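Hypothetical protein Atu1826 (Agrobacterium tumefaciens, PDB 2I3D) is of unknown function but is probably an alpha/beta hydrolase related to the S15 X-Pro dipeptidyl-peptidases. Local coordinates at residues Thr81-Asn86 with Leu111-Ser116; Asn29-Arg34 with Asn86-Gly91; Lys185-Leu190 with Ile202-Leu207. All coordinates share one frame; numbering follows the deposited sequence. Where two conformers were deposited one is given.

Contact 1. Residues Thr81-Asn86 with Leu111-Ser116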
loop_
_atom_site.group_PDB
_atom_site.type_symbol
_atom_site.label_atom_id
_atom_site.label_comp_id
_atom_site.label_asym_id
_atom_site.label_seq_id
_atom_site.Cartn_x
_atom_site.Cartn_y
_atom_site.Cartn_z
ATOM N N THR B 81 4.854 -21.783 -7.565
ATOM C CA THR B 81 4.045 -21.166 -8.622
ATOM C C THR B 81 3.113 -20.204 -7.887
ATOM O O THR B 81 2.372 -20.621 -6.990
ATOM C CB THR B 81 3.236 -22.232 -9.377
ATOM O OG1 THR B 81 4.150 -22.981 -10.191
ATOM C CG2 THR B 81 2.122 -21.605 -10.239
ATOM N N THR B 82 3.124 -18.934 -8.272
ATOM C CA THR B 82 2.526 -17.904 -7.403
ATOM C C THR B 82 1.559 -17.038 -8.165
ATOM O O THR B 82 1.865 -16.606 -9.280
ATOM C CB THR B 82 3.631 -17.004 -6.670
ATOM O OG1 THR B 82 4.654 -17.851 -6.145
ATOM C CG2 THR B 82 3.037 -16.189 -5.534
ATOM N N LEU B 83 0.397 -16.767 -7.567
ATOM C CA LEU B 83 -0.604 -15.881 -8.175
ATOM C C LEU B 83 -1.106 -14.897 -7.134
ATOM O O LEU B 83 -1.478 -15.329 -6.051
ATOM C CB LEU B 83 -1.794 -16.705 -8.696
ATOM C CG LEU B 83 -2.965 -15.906 -9.271
ATOM C CD1 LEU B 83 -2.585 -15.265 -10.628
ATOM C CD2 LEU B 83 -4.162 -16.797 -9.402
ATOM N N ARG B 84 -1.076 -13.593 -7.423
ATOM C CA ARG B 84 -1.900 -12.628 -6.710
ATOM C C ARG B 84 -2.912 -12.091 -7.714
ATOM O O ARG B 84 -2.670 -12.079 -8.923
ATOM C CB ARG B 84 -1.091 -11.479 -6.094
ATOM C CG ARG B 84 -0.228 -10.673 -7.123
ATOM C CD ARG B 84 0.685 -9.679 -6.369
ATOM N NE ARG B 84 1.123 -8.568 -7.216
ATOM C CZ ARG B 84 2.140 -8.628 -8.081
ATOM N NH1 ARG B 84 2.844 -9.748 -8.248
ATOM N NH2 ARG B 84 2.451 -7.551 -8.785
ATOM N N PHE B 85 -4.058 -11.658 -7.228
ATOM C CA PHE B 85 -5.070 -11.110 -8.150
ATOM C C PHE B 85 -5.996 -10.123 -7.447
ATOM O O PHE B 85 -6.086 -10.101 -6.226
ATOM C CB PHE B 85 -5.902 -12.265 -8.752
ATOM C CG PHE B 85 -6.869 -12.898 -7.777
ATOM C CD1 PHE B 85 -8.202 -12.467 -7.730
ATOM C CD2 PHE B 85 -6.439 -13.895 -6.880
ATOM C CE1 PHE B 85 -9.099 -13.010 -6.803
ATOM C CE2 PHE B 85 -7.349 -14.436 -5.936
ATOM C CZ PHE B 85 -8.666 -13.992 -5.917
ATOM N N ASN B 86 -6.699 -9.316 -8.251
ATOM C CA ASN B 86 -7.642 -8.348 -7.739
ATOM C C ASN B 86 -8.996 -8.992 -7.591
ATOM O O ASN B 86 -9.489 -9.622 -8.539
ATOM C CB ASN B 86 -7.726 -7.147 -8.673
ATOM C CG ASN B 86 -6.631 -6.139 -8.413
ATOM O OD1 ASN B 86 -6.075 -6.065 -7.294
ATOM N ND2 ASN B 86 -6.328 -5.317 -9.427
ATOM N N LEU B 111 -7.562 -20.229 -7.750
ATOM C CA LEU B 111 -6.852 -21.474 -7.446
ATOM C C LEU B 111 -7.103 -22.559 -8.506
ATOM O O LEU B 111 -6.156 -23.218 -8.955
ATOM C CB LEU B 111 -7.192 -21.980 -6.037
ATOM C CG LEU B 111 -6.361 -23.197 -5.592
ATOM C CD1 LEU B 111 -4.802 -23.101 -5.823
ATOM C CD2 LEU B 111 -6.668 -23.483 -4.120
ATOM N N ASP B 112 -8.354 -22.665 -8.952
ATOM C CA ASP B 112 -8.694 -23.636 -10.038
ATOM C C ASP B 112 -7.898 -23.326 -11.311
ATOM O O ASP B 112 -7.370 -24.238 -11.992
ATOM C CB ASP B 112 -10.190 -23.575 -10.378
ATOM C CG ASP B 112 -11.083 -24.159 -9.292
ATOM O OD1 ASP B 112 -10.622 -24.872 -8.362
ATOM O OD2 ASP B 112 -12.299 -23.926 -9.405
ATOM N N TRP B 113 -7.842 -22.042 -11.658
ATOM C CA TRP B 113 -7.121 -21.608 -12.850
ATOM C C TRP B 113 -5.641 -21.991 -12.802
ATOM O O TRP B 113 -5.122 -22.617 -13.764
ATOM C CB TRP B 113 -7.300 -20.124 -13.052
ATOM C CG TRP B 113 -6.596 -19.570 -14.225
ATOM C CD1 TRP B 113 -7.033 -19.583 -15.530
ATOM C CD2 TRP B 113 -5.330 -18.914 -14.228
ATOM N NE1 TRP B 113 -6.116 -18.947 -16.332
ATOM C CE2 TRP B 113 -5.056 -18.538 -15.566
ATOM C CE3 TRP B 113 -4.403 -18.590 -13.231
ATOM C CZ2 TRP B 113 -3.892 -17.859 -15.928
ATOM C CZ3 TRP B 113 -3.229 -17.917 -13.596
ATOM C CH2 TRP B 113 -2.990 -17.561 -14.935
ATOM N N VAL B 114 -4.951 -21.674 -11.695
ATOM C CA VAL B 114 -3.526 -22.019 -11.568
ATOM C C VAL B 114 -3.366 -23.535 -11.598
ATOM O O VAL B 114 -2.481 -24.066 -12.276
ATOM C CB VAL B 114 -2.832 -21.417 -10.291
ATOM C CG1 VAL B 114 -1.299 -21.675 -10.329
ATOM C CG2 VAL B 114 -3.083 -19.975 -10.184
ATOM N N GLN B 115 -4.254 -24.241 -10.905
ATOM C CA GLN B 115 -4.192 -25.692 -10.912
ATOM C C GLN B 115 -4.462 -26.325 -12.288
ATOM O O GLN B 115 -3.916 -27.381 -12.600
ATOM C CB GLN B 115 -5.136 -26.255 -9.858
ATOM C CG GLN B 115 -4.603 -26.105 -8.439
ATOM C CD GLN B 115 -5.602 -26.573 -7.391
ATOM O OE1 GLN B 115 -6.779 -26.831 -7.692
ATOM N NE2 GLN B 115 -5.132 -26.705 -6.156
ATOM N N SER B 116 -5.301 -25.686 -13.099
ATOM C CA SER B 116 -5.531 -26.156 -14.488
ATOM C C SER B 116 -4.226 -26.069 -15.305
ATOM O O SER B 116 -3.975 -26.917 -16.172
ATOM C CB SER B 116 -6.715 -25.425 -15.166
ATOM O OG SER B 116 -6.407 -24.084 -15.592
#

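Contact 2. Residues Asn29-Arg34 with Asn86-Gly91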
loop_
_atom_site.group_PDB
_atom_site.type_symbol
_atom_site.label_atom_id
_atom_site.label_comp_id
_atom_site.label_asym_id
_atom_site.label_seq_id
_atom_site.Cartn_x
_atom_site.Cartn_y
_atom_site.Cartn_z
ATOM N N ASN B 29 -11.174 -16.086 -15.859
ATOM C CA ASN B 29 -12.596 -15.921 -15.632
ATOM C C ASN B 29 -12.974 -16.268 -14.226
ATOM O O ASN B 29 -12.620 -17.338 -13.730
ATOM C CB ASN B 29 -13.402 -16.786 -16.617
ATOM C CG ASN B 29 -13.308 -16.271 -18.048
ATOM O OD1 ASN B 29 -13.155 -15.054 -18.298
ATOM N ND2 ASN B 29 -13.390 -17.194 -19.002
ATOM N N GLY B 30 -13.681 -15.355 -13.575
ATOM C CA GLY B 30 -14.331 -15.672 -12.312
ATOM C C GLY B 30 -15.838 -15.692 -12.498
ATOM O O GLY B 30 -16.336 -15.404 -13.599
ATOM N N PRO B 31 -16.579 -16.010 -11.431
ATOM C CA PRO B 31 -18.030 -16.013 -11.470
ATOM C C PRO B 31 -18.662 -14.666 -11.846
ATOM O O PRO B 31 -19.777 -14.639 -12.381
ATOM C CB PRO B 31 -18.415 -16.405 -10.036
ATOM C CG PRO B 31 -17.243 -17.172 -9.545
ATOM C CD PRO B 31 -16.066 -16.455 -10.121
ATOM N N ALA B 32 -17.970 -13.554 -11.604
ATOM C CA ALA B 32 -18.555 -12.241 -11.818
ATOM C C ALA B 32 -18.017 -11.603 -13.074
ATOM O O ALA B 32 -18.319 -10.429 -13.362
ATOM C CB ALA B 32 -18.267 -11.325 -10.610
ATOM N N GLY B 33 -17.168 -12.339 -13.774
ATOM C CA GLY B 33 -16.547 -11.851 -15.005
ATOM C C GLY B 33 -15.037 -12.010 -14.951
ATOM O O GLY B 33 -14.515 -12.909 -14.251
ATOM N N ARG B 34 -14.342 -11.139 -15.680
ATOM C CA ARG B 34 -12.883 -11.118 -15.775
ATOM C C ARG B 34 -12.258 -10.832 -14.409
ATOM O O ARG B 34 -12.733 -9.921 -13.706
ATOM C CB ARG B 34 -12.428 -10.010 -16.749
ATOM C CG ARG B 34 -12.581 -10.361 -18.247
ATOM C CD ARG B 34 -11.874 -9.340 -19.148
ATOM N NE ARG B 34 -11.898 -9.752 -20.553
ATOM C CZ ARG B 34 -11.567 -8.971 -21.578
ATOM N NH1 ARG B 34 -11.174 -7.717 -21.374
ATOM N NH2 ARG B 34 -11.637 -9.448 -22.814
ATOM N N ASN B 86 -6.699 -9.316 -8.251
ATOM C CA ASN B 86 -7.642 -8.348 -7.739
ATOM C C ASN B 86 -8.996 -8.992 -7.591
ATOM O O ASN B 86 -9.489 -9.622 -8.539
ATOM C CB ASN B 86 -7.726 -7.147 -8.673
ATOM C CG ASN B 86 -6.631 -6.139 -8.413
ATOM O OD1 ASN B 86 -6.075 -6.065 -7.294
ATOM N ND2 ASN B 86 -6.328 -5.317 -9.427
ATOM N N PHE B 87 -9.597 -8.837 -6.417
ATOM C CA PHE B 87 -10.992 -9.307 -6.228
ATOM C C PHE B 87 -11.928 -8.590 -7.201
ATOM O O PHE B 87 -11.602 -7.494 -7.698
ATOM C CB PHE B 87 -11.496 -9.086 -4.800
ATOM C CG PHE B 87 -10.917 -10.058 -3.797
ATOM C CD1 PHE B 87 -11.044 -11.455 -3.964
ATOM C CD2 PHE B 87 -10.277 -9.563 -2.647
ATOM C CE1 PHE B 87 -10.483 -12.340 -2.998
ATOM C CE2 PHE B 87 -9.743 -10.425 -1.662
ATOM C CZ PHE B 87 -9.826 -11.820 -1.844
ATOM N N ARG B 88 -13.094 -9.192 -7.466
ATOM C CA ARG B 88 -14.156 -8.494 -8.248
ATOM C C ARG B 88 -14.295 -7.039 -7.822
ATOM O O ARG B 88 -14.303 -6.731 -6.601
ATOM C CB ARG B 88 -15.519 -9.190 -8.079
ATOM C CG ARG B 88 -16.057 -9.205 -6.645
ATOM C CD ARG B 88 -17.303 -10.124 -6.519
ATOM N NE ARG B 88 -17.014 -11.493 -6.926
ATOM C CZ ARG B 88 -17.955 -12.388 -7.241
ATOM N NH1 ARG B 88 -19.237 -12.031 -7.146
ATOM N NH2 ARG B 88 -17.622 -13.621 -7.623
ATOM N N SER B 89 -14.409 -6.165 -8.841
ATOM C CA SER B 89 -14.611 -4.692 -8.725
ATOM C C SER B 89 -13.302 -3.925 -8.572
ATOM O O SER B 89 -13.302 -2.714 -8.762
ATOM C CB SER B 89 -15.549 -4.291 -7.597
ATOM O OG SER B 89 -14.843 -4.148 -6.353
ATOM N N ILE B 90 -12.208 -4.609 -8.198
ATOM C CA ILE B 90 -10.908 -3.949 -7.963
ATOM C C ILE B 90 -10.053 -3.925 -9.266
ATOM O O ILE B 90 -9.916 -4.936 -9.967
ATOM C CB ILE B 90 -10.139 -4.709 -6.827
ATOM C CG1 ILE B 90 -11.036 -4.962 -5.575
ATOM C CG2 ILE B 90 -8.774 -4.042 -6.524
ATOM C CD1 ILE B 90 -11.564 -3.730 -4.878
ATOM N N GLY B 91 -9.478 -2.770 -9.587
ATOM C CA GLY B 91 -8.674 -2.641 -10.817
ATOM C C GLY B 91 -9.510 -2.954 -12.050
ATOM O O GLY B 91 -10.597 -2.424 -12.220
#

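Contact 3. Residues Lys185-Leu190 with Ile202-Leu207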
loop_
_atom_site.group_PDB
_atom_site.type_symbol
_atom_site.label_atom_id
_atom_site.label_comp_id
_atom_site.label_asym_id
_atom_site.label_seq_id
_atom_site.Cartn_x
_atom_site.Cartn_y
_atom_site.Cartn_z
ATOM N N LYS B 185 -6.365 -7.924 21.661
ATOM C CA LYS B 185 -7.245 -8.798 22.420
ATOM C C LYS B 185 -8.089 -9.675 21.489
ATOM O O LYS B 185 -8.331 -10.843 21.786
ATOM C CB LYS B 185 -8.137 -7.988 23.356
ATOM C CG LYS B 185 -9.209 -8.792 24.107
ATOM C CD LYS B 185 -9.822 -7.953 25.320
ATOM C CE LYS B 185 -10.819 -6.920 24.844
ATOM N NZ LYS B 185 -11.431 -6.240 26.051
ATOM N N ASP B 186 -8.563 -9.092 20.383
ATOM C CA ASP B 186 -9.422 -9.841 19.485
ATOM C C ASP B 186 -8.605 -10.890 18.735
ATOM O O ASP B 186 -9.046 -12.051 18.584
ATOM C CB ASP B 186 -10.090 -8.896 18.506
ATOM C CG ASP B 186 -10.893 -7.866 19.224
ATOM O OD1 ASP B 186 -12.061 -8.153 19.526
ATOM O OD2 ASP B 186 -10.340 -6.808 19.566
ATOM N N VAL B 187 -7.425 -10.497 18.242
ATOM C CA VAL B 187 -6.587 -11.514 17.571
ATOM C C VAL B 187 -6.192 -12.637 18.536
ATOM O O VAL B 187 -6.172 -13.803 18.144
ATOM C CB VAL B 187 -5.361 -10.906 16.850
ATOM C CG1 VAL B 187 -4.609 -12.043 16.088
ATOM C CG2 VAL B 187 -5.860 -9.859 15.862
ATOM N N ASN B 188 -5.891 -12.295 19.777
ATOM C CA ASN B 188 -5.461 -13.304 20.751
ATOM C C ASN B 188 -6.560 -14.314 21.026
ATOM O O ASN B 188 -6.306 -15.521 21.139
ATOM C CB ASN B 188 -5.078 -12.649 22.081
ATOM C CG ASN B 188 -3.746 -11.946 22.017
ATOM O OD1 ASN B 188 -2.973 -12.158 21.066
ATOM N ND2 ASN B 188 -3.468 -11.081 23.009
ATOM N N GLY B 189 -7.794 -13.825 21.044
ATOM C CA GLY B 189 -8.947 -14.702 21.304
ATOM C C GLY B 189 -9.137 -15.709 20.182
ATOM O O GLY B 189 -9.439 -16.889 20.434
ATOM N N LEU B 190 -8.966 -15.266 18.923
ATOM C CA LEU B 190 -9.059 -16.204 17.796
ATOM C C LEU B 190 -7.900 -17.241 17.892
ATOM O O LEU B 190 -8.107 -18.449 17.753
ATOM C CB LEU B 190 -8.909 -15.460 16.464
ATOM C CG LEU B 190 -8.615 -16.301 15.207
ATOM C CD1 LEU B 190 -9.734 -17.288 14.924
ATOM C CD2 LEU B 190 -8.316 -15.404 13.955
ATOM N N ILE B 202 -0.333 -23.436 15.499
ATOM C CA ILE B 202 -0.538 -22.020 15.155
ATOM C C ILE B 202 0.683 -21.239 15.648
ATOM O O ILE B 202 0.965 -21.207 16.870
ATOM C CB ILE B 202 -1.850 -21.432 15.759
ATOM C CG1 ILE B 202 -3.073 -22.203 15.258
ATOM C CG2 ILE B 202 -1.987 -19.953 15.417
ATOM C CD1 ILE B 202 -3.322 -22.147 13.745
ATOM N N THR B 203 1.433 -20.663 14.718
ATOM C CA THR B 203 2.577 -19.805 15.086
ATOM C C THR B 203 2.009 -18.389 15.078
ATOM O O THR B 203 1.542 -17.913 14.032
ATOM C CB THR B 203 3.738 -19.961 14.077
ATOM O OG1 THR B 203 4.275 -21.291 14.225
ATOM C CG2 THR B 203 4.848 -18.932 14.345
ATOM N N HIS B 204 2.004 -17.747 16.239
ATOM C CA HIS B 204 1.377 -16.440 16.367
ATOM C C HIS B 204 2.425 -15.426 16.813
ATOM O O HIS B 204 2.926 -15.505 17.953
ATOM C CB HIS B 204 0.252 -16.476 17.387
ATOM C CG HIS B 204 -0.343 -15.135 17.656
ATOM N ND1 HIS B 204 -0.936 -14.791 18.859
ATOM C CD2 HIS B 204 -0.446 -14.043 16.856
ATOM C CE1 HIS B 204 -1.385 -13.543 18.782
ATOM N NE2 HIS B 204 -1.113 -13.074 17.577
ATOM N N ARG B 205 2.763 -14.484 15.928
ATOM C CA ARG B 205 3.700 -13.445 16.300
ATOM C C ARG B 205 2.966 -12.114 16.410
ATOM O O ARG B 205 2.209 -11.756 15.526
ATOM C CB ARG B 205 4.793 -13.351 15.213
ATOM C CG ARG B 205 5.829 -12.271 15.439
ATOM C CD ARG B 205 6.774 -12.589 16.670
ATOM N NE ARG B 205 7.521 -11.378 16.994
ATOM C CZ ARG B 205 7.789 -10.954 18.222
ATOM N NH1 ARG B 205 7.426 -11.677 19.297
ATOM N NH2 ARG B 205 8.476 -9.823 18.378
ATOM N N THR B 206 3.211 -11.375 17.484
ATOM C CA THR B 206 2.686 -10.035 17.658
ATOM C C THR B 206 3.868 -9.071 17.517
ATOM O O THR B 206 4.880 -9.197 18.263
ATOM C CB THR B 206 1.989 -9.868 19.009
ATOM O OG1 THR B 206 0.919 -10.832 19.121
ATOM C CG2 THR B 206 1.415 -8.418 19.168
ATOM N N LEU B 207 3.781 -8.152 16.548
ATOM C CA LEU B 207 4.901 -7.225 16.303
ATOM C C LEU B 207 4.725 -5.948 17.079
ATOM O O LEU B 207 3.753 -5.225 16.865
ATOM C CB LEU B 207 4.985 -6.814 14.824
ATOM C CG LEU B 207 5.466 -7.830 13.812
ATOM C CD1 LEU B 207 5.836 -7.120 12.513
ATOM C CD2 LEU B 207 6.667 -8.516 14.363
HETATM O O HOH W 1 -2.013 -10.412 19.544
#

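Contact 1. Residues Thr81-Asn86 with Leu111-Ser116
L83 and V114 carry this contact, which shows how a helix is seated on the central sheet of an alpha/beta hydrolase. Helix 101-117 belongs to the crossover from strand 81-85 to strand 124-129, and here it packs back on the strand that it follows. The two short axes run roughly antiparallel, 149° between their directions, and come within 9.8 Å of each other.

In strands the side chains alternate, and T81 and L83 are the pair that face the helix. Both branches of V114 are used, one for each. CG1 lies anti to the V114 backbone N (chi1 -173°) and extends to T81, whose CG2 it meets at 3.4 Å. CG2, beside that N, turns to L83 and reaches its CD2 at 3.4 Å, with L83 CB behind it at 3.8 Å. Both short pairs are tighter than usual methyl contacts, and in each the two side chains slide past one another in opposite directions. OG1 of T81 is instead hydrogen-bonded to the backbone N of S42.

The other methyl of L83, CD1, meets the indole of W113 at CZ3, 4.0 Å away, with the two side chains at about a right angle. The ring is approached obliquely at one atom. It also has aromatic neighbours: it stacks with F28 and meets Y39 edge-to-face. V114 also touches I49 of the adjacent strand 49-53, so this face of the helix bridges two strands. One turn along the helix, S116 OG donates to W113 O at 2.7 Å, tilted 17° from the carbonyl plane.

Contact 2. Residues Asn29-Arg34 with Asn86-Gly91
R88 reaches across from its loop to A32 and P31, and its chain is an instructive case of an arginine used for both its flat face and its charge. CB sets out toward the hairpin. CG then sits between the backbone N and the carbonyl carbon (chi1 62°), and the chain bends at chi3 (58°), which lays one face of the guanidinium against A32. From NE outward each atom has a neighbour. NE lies 3.9 Å from A32 CB, and CZ is closer, with the same methyl 3.5 Å away, over the centre of one guanidinium face. NH1 is 3.7 Å from A32 CB. NH2 lies 3.8 Å from both P31 CB and A32 CB and has the rest of the proline ring, CG and CD, slightly farther off; the proline crosses the arginine at about a right angle.

The partner segment is the tip of a beta hairpin joining strands 25-30 and 33-40 at the edge of the sheet, with a type I turn from G30 to G33. G33 N to G30 O, 3.2 Å, closes the turn, and G30 N to G33 O returns at 2.7 Å. P31 and A32 are the two central residues of this turn, so R88 packs on its very corner.

R88 itself stands on a type II turn, F87 to I90, in the loop after strand 81-85. There S89 OG donates to R88 O at 2.7 Å, in the carbonyl plane and on a lone pair, which fixes the rotation of the S89 hydroxyl. NH2 forms a salt bridge with D106 of helix 101-117; the pairing of NH1 with D98, ahead of that helix, is long and weak. P31 rests on S105 and S109 of that same helix.

Contact 3. Residues Lys185-Leu190 with Ile202-Leu207
N188 OD1 is approached by two groups, a water and the ring of H204. The water donates a short bond of 2.5 Å to N188 OD1, and the same water is hydrogen-bonded to T206 OG1 at 3.0 Å. Helix and strand are thus joined through one solvent molecule where the side chains of N188 and T206 do not meet directly.

The second approach is by carbon: H204 CE1 lies 3.1 Å from N188 OD1, which sits at the ring edge, in the ring plane. Such an approach fits a polarised C-H pointing at a carbonyl oxygen. The amide and imidazole planes are turned 73° from one another, and the two side chains cross at about a right angle. In H204, CG is anti to the backbone N (chi1 175°), which carries the ring out from the strand to the helix. N188 leaves its helix at a slant, with CG beside its own backbone N (chi1 -75°), and only the carbonyl end of the amide comes within touching distance of the strand.

Alongside this polar end V187 supplies an apolar one. Its CG1 lies 3.9 Å from H204 NE2, coming at the ring obliquely; NE2 also has a weak hydrogen bond with N175 ND2.

The whole belongs to the beta-alpha-beta unit made of strand 171-176, helix 184-195 and strand 202-207. V187 also packs on I173 and N175 of the first strand, V191 of the helix adds to the cover of H204, and helix 218-233 touches T203 and L207.

In the fold
From the N terminus, the hairpin tip 29-34 comes first and waits until 86-91 to close contact 2, after strands 33-40, 49-53 and 81-85 have been laid down. Contact 1 opens at 81-86, before that closure, and shuts at 111-116, so the two cross and share N86. Together they tie together the loop after strand 81-85, helix 101-117 and the sheet on the side that carries the edge hairpin. Contact 3 follows in series, closing a short loop of eleven residues near the opposite edge strand, 202-207, about 28 Å from contact 1 centre to centre. None of its atoms touches the first two, and the shared sheet connects them.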